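Local coordinates for protein ribose-phosphate pyrophosphokinase (Thermus thermophilus, PDB 5T3O) that probably makes phosphoribosyl pyrophosphate by transferring the pyrophosphoryl group of ATP to ribose 5-phosphate, with magnesium as cofactor, at residues A[3-8]-A[42-47]; A[38-43]-A[68-73]; A[49-54]-A[78-83]; A[113-118]-A[136-141]. One frame throughout, in Å; residues are numbered along the deposited sequence.

Contact 1: A[3-8]-A[42-47]. With SO4 (sulfate ion), chain H.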
loop_
_atom_site.group_PDB
_atom_site.type_symbol
_atom_site.label_atom_id
_atom_site.label_comp_id
_atom_site.label_asym_id
_atom_site.label_seq_id
_atom_site.Cartn_x
_atom_site.Cartn_y
_atom_site.Cartn_z
ATOM N N LEU A 3 -26.842 -9.967 4.064
ATOM C CA LEU A 3 -27.517 -8.714 4.417
ATOM C C LEU A 3 -27.500 -7.738 3.242
ATOM O O LEU A 3 -26.553 -7.716 2.456
ATOM C CB LEU A 3 -26.855 -8.055 5.622
ATOM C CG LEU A 3 -26.866 -8.757 6.988
ATOM C CD1 LEU A 3 -28.209 -9.412 7.289
ATOM C CD2 LEU A 3 -25.738 -9.770 7.118
ATOM N N ILE A 4 -28.557 -6.933 3.139
ATOM C CA ILE A 4 -28.713 -5.962 2.053
ATOM C C ILE A 4 -29.121 -4.613 2.660
ATOM O O ILE A 4 -29.917 -4.553 3.596
ATOM C CB ILE A 4 -29.681 -6.479 0.946
ATOM C CG1 ILE A 4 -30.072 -5.379 -0.059
ATOM C CG2 ILE A 4 -30.932 -7.116 1.540
ATOM C CD1 ILE A 4 -29.143 -5.273 -1.246
ATOM N N PHE A 5 -28.518 -3.541 2.141
ATOM C CA PHE A 5 -28.753 -2.182 2.632
ATOM C C PHE A 5 -28.848 -1.232 1.457
ATOM O O PHE A 5 -28.335 -1.513 0.376
ATOM C CB PHE A 5 -27.618 -1.727 3.547
ATOM C CG PHE A 5 -27.438 -2.581 4.763
ATOM C CD1 PHE A 5 -28.109 -2.286 5.941
ATOM C CD2 PHE A 5 -26.598 -3.689 4.731
ATOM C CE1 PHE A 5 -27.942 -3.079 7.070
ATOM C CE2 PHE A 5 -26.429 -4.482 5.854
ATOM C CZ PHE A 5 -27.097 -4.174 7.025
ATOM N N SER A 6 -29.511 -0.106 1.687
ATOM C CA SER A 6 -29.657 0.931 0.679
ATOM C C SER A 6 -29.188 2.264 1.243
ATOM O O SER A 6 -29.339 2.535 2.437
ATOM C CB SER A 6 -31.128 1.054 0.266
ATOM O OG SER A 6 -31.300 2.034 -0.751
ATOM N N GLY A 7 -28.635 3.104 0.380
ATOM C CA GLY A 7 -28.537 4.525 0.696
ATOM C C GLY A 7 -29.890 5.194 0.462
ATOM O O GLY A 7 -30.947 4.552 0.573
ATOM N N GLN A 8 -29.851 6.483 0.132
ATOM C CA GLN A 8 -31.052 7.277 -0.151
ATOM C C GLN A 8 -31.331 7.447 -1.651
ATOM O O GLN A 8 -32.345 8.042 -2.014
ATOM C CB GLN A 8 -30.915 8.661 0.496
ATOM C CG GLN A 8 -30.821 8.622 2.015
ATOM C CD GLN A 8 -30.808 9.997 2.682
ATOM O OE1 GLN A 8 -30.983 10.092 3.897
ATOM N NE2 GLN A 8 -30.602 11.065 1.903
ATOM N N TYR A 42 -25.520 1.742 11.247
ATOM C CA TYR A 42 -26.223 0.476 11.090
ATOM C C TYR A 42 -26.870 0.148 12.424
ATOM O O TYR A 42 -26.219 0.198 13.466
ATOM C CB TYR A 42 -25.265 -0.640 10.674
ATOM C CG TYR A 42 -24.691 -0.480 9.285
ATOM C CD1 TYR A 42 -25.399 -0.906 8.171
ATOM C CD2 TYR A 42 -23.418 0.061 9.087
ATOM C CE1 TYR A 42 -24.884 -0.771 6.895
ATOM C CE2 TYR A 42 -22.889 0.190 7.813
ATOM C CZ TYR A 42 -23.622 -0.223 6.722
ATOM O OH TYR A 42 -23.111 -0.100 5.453
ATOM N N GLU A 43 -28.153 -0.193 12.381
ATOM C CA GLU A 43 -28.944 -0.410 13.600
ATOM C C GLU A 43 -28.730 -1.830 14.145
ATOM O O GLU A 43 -28.687 -2.030 15.364
ATOM C CB GLU A 43 -30.441 -0.145 13.343
ATOM C CG GLU A 43 -30.788 1.070 12.467
ATOM C CD GLU A 43 -30.389 2.418 13.048
ATOM O OE1 GLU A 43 -29.296 2.561 13.636
ATOM O OE2 GLU A 43 -31.180 3.368 12.884
ATOM N N GLU A 44 -28.593 -2.789 13.225
ATOM C CA GLU A 44 -28.346 -4.204 13.532
ATOM C C GLU A 44 -26.870 -4.575 13.339
ATOM O O GLU A 44 -26.152 -3.909 12.594
ATOM C CB GLU A 44 -29.221 -5.087 12.616
ATOM C CG GLU A 44 -28.759 -5.178 11.149
ATOM C CD GLU A 44 -29.879 -5.514 10.163
ATOM O OE1 GLU A 44 -30.910 -4.804 10.165
ATOM O OE2 GLU A 44 -29.722 -6.472 9.364
ATOM N N SER A 45 -26.439 -5.656 13.980
ATOM C CA SER A 45 -25.099 -6.196 13.777
ATOM C C SER A 45 -24.922 -6.672 12.331
ATOM O O SER A 45 -25.833 -7.265 11.759
ATOM C CB SER A 45 -24.836 -7.349 14.750
ATOM O OG SER A 45 -23.522 -7.867 14.605
ATOM N N LEU A 46 -23.765 -6.366 11.736
ATOM C CA LEU A 46 -23.373 -6.900 10.428
ATOM C C LEU A 46 -22.194 -7.861 10.580
ATOM O O LEU A 46 -21.549 -8.198 9.590
ATOM C CB LEU A 46 -22.899 -5.793 9.470
ATOM C CG LEU A 46 -23.594 -4.457 9.235
ATOM C CD1 LEU A 46 -23.428 -3.541 10.434
ATOM C CD2 LEU A 46 -22.987 -3.815 7.996
ATOM N N ARG A 47 -21.890 -8.284 11.803
ATOM C CA ARG A 47 -20.607 -8.933 12.072
ATOM C C ARG A 47 -20.496 -10.256 11.333
ATOM O O ARG A 47 -21.399 -11.084 11.407
ATOM C CB ARG A 47 -20.410 -9.151 13.563
ATOM C CG ARG A 47 -19.028 -9.658 13.939
ATOM C CD ARG A 47 -18.878 -9.697 15.442
ATOM N NE ARG A 47 -18.731 -8.363 16.014
ATOM C CZ ARG A 47 -17.583 -7.775 16.369
ATOM N NH1 ARG A 47 -16.403 -8.391 16.228
ATOM N NH2 ARG A 47 -17.617 -6.536 16.881
HETATM S S SO4 H . -21.604 -5.926 16.903
HETATM O O1 SO4 H . -21.390 -7.112 16.060
HETATM O O2 SO4 H . -22.942 -6.007 17.537
HETATM O O3 SO4 H . -20.571 -5.858 17.957
HETATM O O4 SO4 H . -21.563 -4.739 16.028
#

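Contact 2: A[38-43]-A[68-73]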
loop_
_atom_site.group_PDB
_atom_site.type_symbol
_atom_site.label_atom_id
_atom_site.label_comp_id
_atom_site.label_asym_id
_atom_site.label_seq_id
_atom_site.Cartn_x
_atom_site.Cartn_y
_atom_site.Cartn_z
ATOM N N LEU A 38 -22.691 14.525 6.625
ATOM C CA LEU A 38 -23.383 13.243 6.671
ATOM C C LEU A 38 -23.002 12.447 7.916
ATOM O O LEU A 38 -21.951 12.673 8.525
ATOM C CB LEU A 38 -23.098 12.427 5.402
ATOM C CG LEU A 38 -23.978 12.656 4.164
ATOM C CD1 LEU A 38 -24.516 14.072 4.044
ATOM C CD2 LEU A 38 -23.237 12.258 2.898
ATOM N N PHE A 39 -23.887 11.526 8.275
ATOM C CA PHE A 39 -23.717 10.613 9.392
ATOM C C PHE A 39 -24.452 9.326 9.036
ATOM O O PHE A 39 -25.604 9.368 8.603
ATOM C CB PHE A 39 -24.295 11.220 10.665
ATOM C CG PHE A 39 -24.270 10.297 11.858
ATOM C CD1 PHE A 39 -23.129 10.170 12.635
ATOM C CD2 PHE A 39 -25.406 9.579 12.224
ATOM C CE1 PHE A 39 -23.112 9.329 13.743
ATOM C CE2 PHE A 39 -25.393 8.733 13.331
ATOM C CZ PHE A 39 -24.243 8.613 14.094
ATOM N N VAL A 40 -23.775 8.195 9.211
ATOM C CA VAL A 40 -24.285 6.897 8.799
ATOM C C VAL A 40 -24.230 5.976 10.010
ATOM O O VAL A 40 -23.358 6.111 10.859
ATOM C CB VAL A 40 -23.457 6.372 7.612
ATOM C CG1 VAL A 40 -23.654 4.887 7.376
ATOM C CG2 VAL A 40 -23.811 7.142 6.352
ATOM N N ARG A 41 -25.180 5.052 10.094
ATOM C CA ARG A 41 -25.272 4.142 11.231
ATOM C C ARG A 41 -26.048 2.898 10.849
ATOM O O ARG A 41 -27.095 2.992 10.209
ATOM C CB ARG A 41 -25.956 4.821 12.410
ATOM C CG ARG A 41 -25.891 4.051 13.716
ATOM C CD ARG A 41 -26.516 4.863 14.838
ATOM N NE ARG A 41 -26.343 4.230 16.145
ATOM C CZ ARG A 41 -27.138 3.288 16.671
ATOM N NH1 ARG A 41 -28.210 2.827 16.019
ATOM N NH2 ARG A 41 -26.857 2.795 17.878
ATOM N N TYR A 42 -25.520 1.742 11.247
ATOM C CA TYR A 42 -26.223 0.476 11.090
ATOM C C TYR A 42 -26.870 0.148 12.424
ATOM O O TYR A 42 -26.219 0.198 13.466
ATOM C CB TYR A 42 -25.265 -0.640 10.674
ATOM C CG TYR A 42 -24.691 -0.480 9.285
ATOM C CD1 TYR A 42 -25.399 -0.906 8.171
ATOM C CD2 TYR A 42 -23.418 0.061 9.087
ATOM C CE1 TYR A 42 -24.884 -0.771 6.895
ATOM C CE2 TYR A 42 -22.889 0.190 7.813
ATOM C CZ TYR A 42 -23.622 -0.223 6.722
ATOM O OH TYR A 42 -23.111 -0.100 5.453
ATOM N N GLU A 43 -28.153 -0.193 12.381
ATOM C CA GLU A 43 -28.944 -0.410 13.600
ATOM C C GLU A 43 -28.730 -1.830 14.145
ATOM O O GLU A 43 -28.687 -2.030 15.364
ATOM C CB GLU A 43 -30.441 -0.145 13.343
ATOM C CG GLU A 43 -30.788 1.070 12.467
ATOM C CD GLU A 43 -30.389 2.418 13.048
ATOM O OE1 GLU A 43 -29.296 2.561 13.636
ATOM O OE2 GLU A 43 -31.180 3.368 12.884
ATOM N N LEU A 68 -22.322 6.334 0.259
ATOM C CA LEU A 68 -21.851 5.005 -0.142
ATOM C C LEU A 68 -20.477 4.737 0.469
ATOM O O LEU A 68 -20.276 3.708 1.132
ATOM C CB LEU A 68 -21.777 4.895 -1.664
ATOM C CG LEU A 68 -21.184 3.623 -2.276
ATOM C CD1 LEU A 68 -21.943 2.386 -1.848
ATOM C CD2 LEU A 68 -21.156 3.742 -3.784
ATOM N N LEU A 69 -19.558 5.692 0.285
ATOM C CA LEU A 69 -18.213 5.593 0.861
ATOM C C LEU A 69 -18.268 5.376 2.365
ATOM O O LEU A 69 -17.608 4.467 2.872
ATOM C CB LEU A 69 -17.349 6.806 0.506
ATOM C CG LEU A 69 -16.973 6.943 -0.975
ATOM C CD1 LEU A 69 -16.288 8.280 -1.225
ATOM C CD2 LEU A 69 -16.102 5.801 -1.486
ATOM N N MET A 70 -19.113 6.143 3.055
ATOM C CA MET A 70 -19.269 6.019 4.511
ATOM C C MET A 70 -19.887 4.680 4.953
ATOM O O MET A 70 -19.462 4.093 5.968
ATOM C CB MET A 70 -20.089 7.182 5.092
ATOM C CG MET A 70 -19.360 8.521 5.105
ATOM S SD MET A 70 -20.424 9.897 5.603
ATOM C CE MET A 70 -20.723 9.526 7.314
ATOM N N MET A 71 -20.886 4.216 4.208
ATOM C CA MET A 71 -21.551 2.947 4.518
ATOM C C MET A 71 -20.621 1.751 4.331
ATOM O O MET A 71 -20.646 0.830 5.131
ATOM C CB MET A 71 -22.842 2.779 3.693
ATOM C CG MET A 71 -24.008 3.585 4.250
ATOM S SD MET A 71 -25.565 3.367 3.365
ATOM C CE MET A 71 -26.090 1.823 4.105
ATOM N N VAL A 72 -19.820 1.773 3.275
ATOM C CA VAL A 72 -18.788 0.754 3.050
ATOM C C VAL A 72 -17.754 0.776 4.181
ATOM O O VAL A 72 -17.423 -0.270 4.736
ATOM C CB VAL A 72 -18.107 0.928 1.673
ATOM C CG1 VAL A 72 -16.851 0.070 1.543
ATOM C CG2 VAL A 72 -19.084 0.586 0.557
ATOM N N ASP A 73 -17.278 1.968 4.535
ATOM C CA ASP A 73 -16.319 2.147 5.645
ATOM C C ASP A 73 -16.883 1.697 6.988
ATOM O O ASP A 73 -16.202 1.024 7.761
ATOM C CB ASP A 73 -15.874 3.619 5.727
ATOM C CG ASP A 73 -14.829 3.864 6.809
ATOM O OD1 ASP A 73 -13.726 3.305 6.686
ATOM O OD2 ASP A 73 -15.112 4.605 7.778
#

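Contact 3: A[49-54]-A[78-83]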
loop_
_atom_site.group_PDB
_atom_site.type_symbol
_atom_site.label_atom_id
_atom_site.label_comp_id
_atom_site.label_asym_id
_atom_site.label_seq_id
_atom_site.Cartn_x
_atom_site.Cartn_y
_atom_site.Cartn_z
ATOM N N GLY A 49 -20.891 -10.706 8.284
ATOM C CA GLY A 49 -21.897 -10.777 7.235
ATOM C C GLY A 49 -21.298 -10.569 5.862
ATOM O O GLY A 49 -20.189 -10.037 5.734
ATOM N N ASP A 50 -22.040 -10.993 4.838
ATOM C CA ASP A 50 -21.721 -10.741 3.438
ATOM C C ASP A 50 -22.668 -9.618 3.025
ATOM O O ASP A 50 -23.840 -9.869 2.708
ATOM C CB ASP A 50 -21.941 -12.019 2.602
ATOM C CG ASP A 50 -21.440 -11.895 1.176
ATOM O OD1 ASP A 50 -20.641 -10.990 0.873
ATOM O OD2 ASP A 50 -21.823 -12.723 0.327
ATOM N N VAL A 51 -22.182 -8.375 3.074
ATOM C CA VAL A 51 -23.087 -7.212 3.024
ATOM C C VAL A 51 -23.043 -6.568 1.651
ATOM O O VAL A 51 -21.994 -6.493 1.030
ATOM C CB VAL A 51 -22.936 -6.207 4.226
ATOM C CG1 VAL A 51 -21.935 -6.684 5.269
ATOM C CG2 VAL A 51 -22.662 -4.769 3.789
ATOM N N PHE A 52 -24.212 -6.139 1.186
ATOM C CA PHE A 52 -24.379 -5.549 -0.138
ATOM C C PHE A 52 -25.047 -4.204 0.080
ATOM O O PHE A 52 -26.058 -4.125 0.771
ATOM C CB PHE A 52 -25.237 -6.456 -1.018
ATOM C CG PHE A 52 -24.567 -7.743 -1.379
ATOM C CD1 PHE A 52 -24.495 -8.781 -0.462
ATOM C CD2 PHE A 52 -23.987 -7.912 -2.625
ATOM C CE1 PHE A 52 -23.854 -9.965 -0.780
ATOM C CE2 PHE A 52 -23.345 -9.096 -2.951
ATOM C CZ PHE A 52 -23.282 -10.124 -2.026
ATOM N N ILE A 53 -24.441 -3.144 -0.445
ATOM C CA ILE A 53 -24.940 -1.791 -0.225
ATOM C C ILE A 53 -25.301 -1.258 -1.591
ATOM O O ILE A 53 -24.441 -1.221 -2.470
ATOM C CB ILE A 53 -23.897 -0.891 0.477
ATOM C CG1 ILE A 53 -23.576 -1.445 1.866
ATOM C CG2 ILE A 53 -24.420 0.535 0.614
ATOM C CD1 ILE A 53 -22.241 -0.984 2.416
ATOM N N VAL A 54 -26.580 -0.891 -1.755
ATOM C CA VAL A 54 -27.130 -0.402 -3.020
ATOM C C VAL A 54 -27.146 1.124 -3.060
ATOM O O VAL A 54 -27.771 1.764 -2.230
ATOM C CB VAL A 54 -28.572 -0.922 -3.258
ATOM C CG1 VAL A 54 -29.114 -0.431 -4.593
ATOM C CG2 VAL A 54 -28.597 -2.439 -3.236
ATOM N N ALA A 78 -17.602 -2.238 11.284
ATOM C CA ALA A 78 -18.512 -3.106 12.030
ATOM C C ALA A 78 -18.204 -4.611 11.846
ATOM O O ALA A 78 -18.976 -5.452 12.312
ATOM C CB ALA A 78 -19.950 -2.803 11.614
ATOM N N SER A 79 -17.100 -4.934 11.164
ATOM C CA SER A 79 -16.569 -6.296 11.016
ATOM C C SER A 79 -17.394 -7.176 10.087
ATOM O O SER A 79 -17.548 -8.373 10.321
ATOM C CB SER A 79 -16.373 -6.988 12.377
ATOM O OG SER A 79 -15.575 -6.208 13.245
ATOM N N ALA A 80 -17.910 -6.584 9.020
ATOM C CA ALA A 80 -18.425 -7.360 7.914
ATOM C C ALA A 80 -17.294 -8.235 7.366
ATOM O O ALA A 80 -16.144 -7.796 7.290
ATOM C CB ALA A 80 -18.955 -6.452 6.832
ATOM N N ALA A 81 -17.634 -9.475 7.018
ATOM C CA ALA A 81 -16.696 -10.401 6.397
ATOM C C ALA A 81 -16.382 -9.969 4.970
ATOM O O ALA A 81 -15.272 -10.151 4.503
ATOM C CB ALA A 81 -17.260 -11.824 6.403
ATOM N N ARG A 82 -17.379 -9.413 4.284
ATOM C CA ARG A 82 -17.225 -8.952 2.917
ATOM C C ARG A 82 -18.217 -7.829 2.626
ATOM O O ARG A 82 -19.334 -7.842 3.141
ATOM C CB ARG A 82 -17.440 -10.121 1.957
ATOM C CG ARG A 82 -17.174 -9.784 0.501
ATOM C CD ARG A 82 -17.056 -11.024 -0.372
ATOM N NE ARG A 82 -18.333 -11.722 -0.583
ATOM C CZ ARG A 82 -18.497 -12.739 -1.434
ATOM N NH1 ARG A 82 -19.692 -13.313 -1.558
ATOM N NH2 ARG A 82 -17.478 -13.188 -2.176
ATOM N N VAL A 83 -17.815 -6.842 1.826
ATOM C CA VAL A 83 -18.759 -5.792 1.427
ATOM C C VAL A 83 -18.684 -5.512 -0.066
ATOM O O VAL A 83 -17.612 -5.321 -0.628
ATOM C CB VAL A 83 -18.756 -4.519 2.348
ATOM C CG1 VAL A 83 -17.696 -4.583 3.419
ATOM C CG2 VAL A 83 -18.707 -3.200 1.575
#

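Contact 4: A[113-118]-A[136-141]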
loop_
_atom_site.group_PDB
_atom_site.type_symbol
_atom_site.label_atom_id
_atom_site.label_comp_id
_atom_site.label_asym_id
_atom_site.label_seq_id
_atom_site.Cartn_x
_atom_site.Cartn_y
_atom_site.Cartn_z
ATOM N N LEU A 113 -11.165 5.446 -4.492
ATOM C CA LEU A 113 -11.884 5.897 -3.287
ATOM C C LEU A 113 -12.729 4.794 -2.661
ATOM O O LEU A 113 -12.772 4.651 -1.440
ATOM C CB LEU A 113 -12.810 7.092 -3.596
ATOM C CG LEU A 113 -12.304 8.540 -3.443
ATOM C CD1 LEU A 113 -10.796 8.706 -3.539
ATOM C CD2 LEU A 113 -13.018 9.461 -4.424
ATOM N N LEU A 114 -13.445 4.065 -3.507
ATOM C CA LEU A 114 -14.269 2.927 -3.066
ATOM C C LEU A 114 -13.395 1.869 -2.405
ATOM O O LEU A 114 -13.745 1.326 -1.373
ATOM C CB LEU A 114 -14.999 2.289 -4.258
ATOM C CG LEU A 114 -16.498 2.465 -4.566
ATOM C CD1 LEU A 114 -17.262 3.459 -3.716
ATOM C CD2 LEU A 114 -16.679 2.771 -6.046
ATOM N N GLN A 115 -12.263 1.577 -3.024
ATOM C CA GLN A 115 -11.324 0.593 -2.474
ATOM C C GLN A 115 -10.746 1.012 -1.126
ATOM O O GLN A 115 -10.661 0.185 -0.219
ATOM C CB GLN A 115 -10.205 0.300 -3.473
ATOM C CG GLN A 115 -10.719 -0.541 -4.617
ATOM C CD GLN A 115 -9.869 -0.473 -5.855
ATOM O OE1 GLN A 115 -8.706 -0.032 -5.849
ATOM N NE2 GLN A 115 -10.455 -0.888 -6.944
ATOM N N THR A 116 -10.379 2.283 -0.963
ATOM C CA THR A 116 -9.782 2.685 0.321
ATOM C C THR A 116 -10.870 2.782 1.387
ATOM O O THR A 116 -10.626 2.430 2.538
ATOM C CB THR A 116 -8.857 3.922 0.239
ATOM O OG1 THR A 116 -9.617 5.116 0.196
ATOM C CG2 THR A 116 -7.953 3.828 -0.958
ATOM N N ALA A 117 -12.087 3.163 0.991
ATOM C CA ALA A 117 -13.254 3.053 1.890
ATOM C C ALA A 117 -13.494 1.628 2.416
ATOM O O ALA A 117 -14.024 1.457 3.520
ATOM C CB ALA A 117 -14.512 3.567 1.200
ATOM N N GLY A 118 -13.125 0.624 1.617
ATOM C CA GLY A 118 -13.123 -0.785 2.035
ATOM C C GLY A 118 -13.961 -1.759 1.209
ATOM O O GLY A 118 -14.184 -2.891 1.650
ATOM N N PHE A 136 -10.890 -0.675 -11.758
ATOM C CA PHE A 136 -10.989 -1.356 -10.473
ATOM C C PHE A 136 -9.939 -2.470 -10.351
ATOM O O PHE A 136 -9.804 -3.282 -11.250
ATOM C CB PHE A 136 -12.391 -1.939 -10.298
ATOM C CG PHE A 136 -13.459 -0.896 -10.146
ATOM C CD1 PHE A 136 -13.967 -0.233 -11.252
ATOM C CD2 PHE A 136 -13.926 -0.546 -8.890
ATOM C CE1 PHE A 136 -14.943 0.743 -11.110
ATOM C CE2 PHE A 136 -14.900 0.429 -8.742
ATOM C CZ PHE A 136 -15.415 1.074 -9.854
ATOM N N LYS A 137 -9.158 -2.450 -9.267
ATOM C CA LYS A 137 -8.395 -3.624 -8.788
ATOM C C LYS A 137 -9.320 -4.719 -8.253
ATOM O O LYS A 137 -9.135 -5.876 -8.557
ATOM C CB LYS A 137 -7.392 -3.206 -7.692
ATOM C CG LYS A 137 -6.500 -4.321 -7.118
ATOM C CD LYS A 137 -5.885 -5.238 -8.175
ATOM C CE LYS A 137 -5.087 -4.479 -9.224
ATOM N NZ LYS A 137 -4.866 -5.278 -10.456
ATOM N N ILE A 138 -10.302 -4.345 -7.442
ATOM C CA ILE A 138 -11.299 -5.295 -6.936
ATOM C C ILE A 138 -12.178 -5.884 -8.040
ATOM O O ILE A 138 -12.324 -5.270 -9.102
ATOM C CB ILE A 138 -12.193 -4.711 -5.812
ATOM C CG1 ILE A 138 -13.033 -3.513 -6.308
ATOM C CG2 ILE A 138 -11.328 -4.427 -4.585
ATOM C CD1 ILE A 138 -13.933 -2.876 -5.262
ATOM N N PRO A 139 -12.761 -7.077 -7.795
ATOM C CA PRO A 139 -13.661 -7.684 -8.789
ATOM C C PRO A 139 -14.921 -6.855 -9.015
ATOM O O PRO A 139 -15.550 -6.422 -8.035
ATOM C CB PRO A 139 -14.043 -9.032 -8.156
ATOM C CG PRO A 139 -12.991 -9.310 -7.152
ATOM C CD PRO A 139 -12.509 -7.983 -6.657
ATOM N N VAL A 140 -15.266 -6.622 -10.282
ATOM C CA VAL A 140 -16.570 -6.049 -10.624
ATOM C C VAL A 140 -17.383 -7.050 -11.469
ATOM O O VAL A 140 -16.934 -7.528 -12.514
ATOM C CB VAL A 140 -16.494 -4.612 -11.244
ATOM C CG1 VAL A 140 -15.124 -3.977 -11.030
ATOM C CG2 VAL A 140 -16.874 -4.553 -12.715
ATOM N N ASP A 141 -18.570 -7.377 -10.975
ATOM C CA ASP A 141 -19.543 -8.141 -11.739
ATOM C C ASP A 141 -20.378 -7.133 -12.539
ATOM O O ASP A 141 -20.959 -6.211 -11.970
ATOM C CB ASP A 141 -20.381 -9.019 -10.806
ATOM C CG ASP A 141 -19.583 -10.204 -10.251
ATOM O OD1 ASP A 141 -18.814 -10.816 -11.030
ATOM O OD2 ASP A 141 -19.707 -10.521 -9.043
#

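Contact 1: A[3-8]-A[42-47]
Phe5 and Tyr42 meet as a T-shaped aromatic pair. The edge of the Tyr42 ring is turned to the face of Phe5, with centroids 4.8 Å apart and planes at 79°. Tyr42 CE1 sits over the centre of the Phe5 ring, and Tyr42 CD1 lies 3.5 Å from Phe5 CE1. Phe5 CG is anti to the carbonyl carbon (chi1 -60°), which sends the ring from strand 3-6 towards the loop.

Leu46 fills the angle between the two rings. Its CD2 lies over the centre of one Tyr42 face and 4.1 Å from Phe5 CE2. Glu44 runs past Leu3 in the opposite direction, with Glu44 OE2 3.9 Å from Leu3 CD1. Glu44 OE1 accepts from the backbone N of Lys27. An alanine in place of Phe5 is likely to open a gap beside Leu46 and leave the Tyr42 edge without its aromatic face.

Beyond these rings the loop turns outward. Ser45 OG accepts from Arg47 N in an ST turn and donates to sulfate O1 at 2.7 Å. Arg47 NE donates to sulfate O1 at 2.9 Å. The sulfate is also hydrogen-bonded to residues of two neighbouring subunits.

The contact packs the loop between strands 38-42 and 50-54 against strand 2-6, the outermost strand of the parallel sheet within this chain. Helix 61-77 touches Phe5 through Met71, and Tyr42 and Leu46 through Ala75.

Contact 2: A[38-43]-A[68-73]
Strand 38-42 belongs to a two-stranded antiparallel hairpin with strand 28-32, and here it lies against helix 61-77. The axes of strand 38-42 and helix segment 68-73 approach to 8.4 Å and run at 36° to each other. Val40, Met70 and Met71 carry most of the apolar packing.

Val40 points its two methyls at different methionines. CG1 is anti to the backbone N (chi1 164°) and presses on Met71 CG at 3.4 Å, a tight carbon pair. CG2 rests on Met70 CB at 3.9 Å. The Met70 chain bends at its last torsion (chi3 68°), which brings its methyl against the strand backbone: Met70 CE is 3.6 Å from Leu38 O. Its sulfur SD touches Leu38 CB at 3.7 Å.

The polar link is at the other end of the strand. Tyr42 OH donates to Met71 O at 2.7 Å. The carbonyl oxygen lies in the plane of the Tyr42 ring, at its edge, but the hydroxyl stands above the carbonyl plane. Met71 CE curls back to Tyr42 CE1 at 4.0 Å. A phenylalanine in place of Tyr42 would probably keep much of the packing but leave Met71 O without this hydroxyl donor.

Tyr92 OH of a second subunit is hydrogen-bonded to Leu38 N. The side chain of Phe39, whose CB points away from the helix, lies about 5 Å from a bound ADP. Leu69 turns to helix 106-117, and Met71 also touches Ile53 of strand 50-54. The hairpin thus packs on the helix that flanks the parallel sheet.

Contact 3: A[49-54]-A[78-83]
Strands 50-54 and 82-83 run parallel, with Asp50 paired to Arg82 and Val51 to Val83. They are neighbours in the five-stranded parallel sheet, joined by the beta-alpha-beta crossover through helix 61-77. That helix ends in a Schellman motif with Ser79 as its C-prime residue.

The backbone joins at two points. Gly49 O accepts from Arg82 N at 3.2 Å and, weakly, from Ala81 N. Val51 N donates to Arg82 O at 2.9 Å in a nearly straight bond.

On one face, Val51 and Val83 lie side by side. Val51 CG1 is tight against Ala80 CB at 3.4 Å. Further along, Ile53 CD1 reaches Val83 CG2 at 4.3 Å. Helix 61-77 packs on this face through Val72 and Leu68.

Asp50 and Arg82 share the other face and form a salt bridge. Both CG atoms are anti to the backbone N. The Arg82 chain then bends (chi3 71°) and grips the carboxylate side-on with two nitrogens, the planes 43° apart. Arg82 NH1 also hydrogen-bonds to Ile296 O, and Arg82 NH2 makes a salt bridge with Glu48 of a neighbouring subunit. These partners would hold the guanidinium against rotation. Arg82 NE donates to Asp50 OD1 at 2.8 Å from above the carboxylate plane, and Arg82 NH1 donates to Asp50 OD2 at 2.9 Å on its syn side, but tilted out of that plane.

Contact 4: A[113-118]-A[136-141]
Leu114 and Gln115 reach from the last turns of helix 106-117 to the loop before strand 140-143. The inner part is apolar. Leu114 CD2 comes to the edge of the Phe136 ring, 4.0 Å from Phe136 CE2 and near the ring plane. Phe136 and Leu114 are both buried, and Leu114 also packs on Leu68 and Leu69 of helix 61-77.

Gln115 is the middle of the contact. Its extended chain slides past Ile138 in the opposite direction, with Gln115 CG 3.9 Å from Ile138 CG2. Ile138 CG1 stands between the backbone N and the carbonyl carbon (chi1 63°), and Ile138 CD1 lies 4.0 Å from Gln115 CG. The Gln115 amide group reaches the backbone at Lys137.

This joins a helix to the approach to the last strand of the parallel sheet. The helix stops in a Schellman motif, with Gly118 at positive phi as its C-prime residue. Phe136 and Ile138 also rest on Val122 of strand 121-125.

The outer side is looser. Lys137 CB lies beside the Gln115 amide group, but the rest of this exposed side chain bends away. Its NZ forms a salt bridge with Asp112 of another subunit.

In the fold
Contacts 1, 2 and 3 form one continuous block. Their centres lie 8 to 12 Å apart, and Tyr42 belongs to both contact 1 and contact 2. Ile53 CD1 of contact 3 packs 3.3 Å from Tyr42 OH. Contacts 1 and 3 are also joined through the sheet by a probable hydrogen bond, Phe5 N to Phe52 O, 2.9 Å. Contact 4 is further along, 13 Å from contact 3 between centres. It meets contact 2 where Leu69 CD2 lies 3.4 Å from Leu114 CD1. Contact 2 is nearest to nucleotide: the side chain of Phe39 is about 5 Å from a bound ADP, and that of Phe136 in contact 4 about 13 Å. Contacts 1 and 3 lie away from the nucleotide sites.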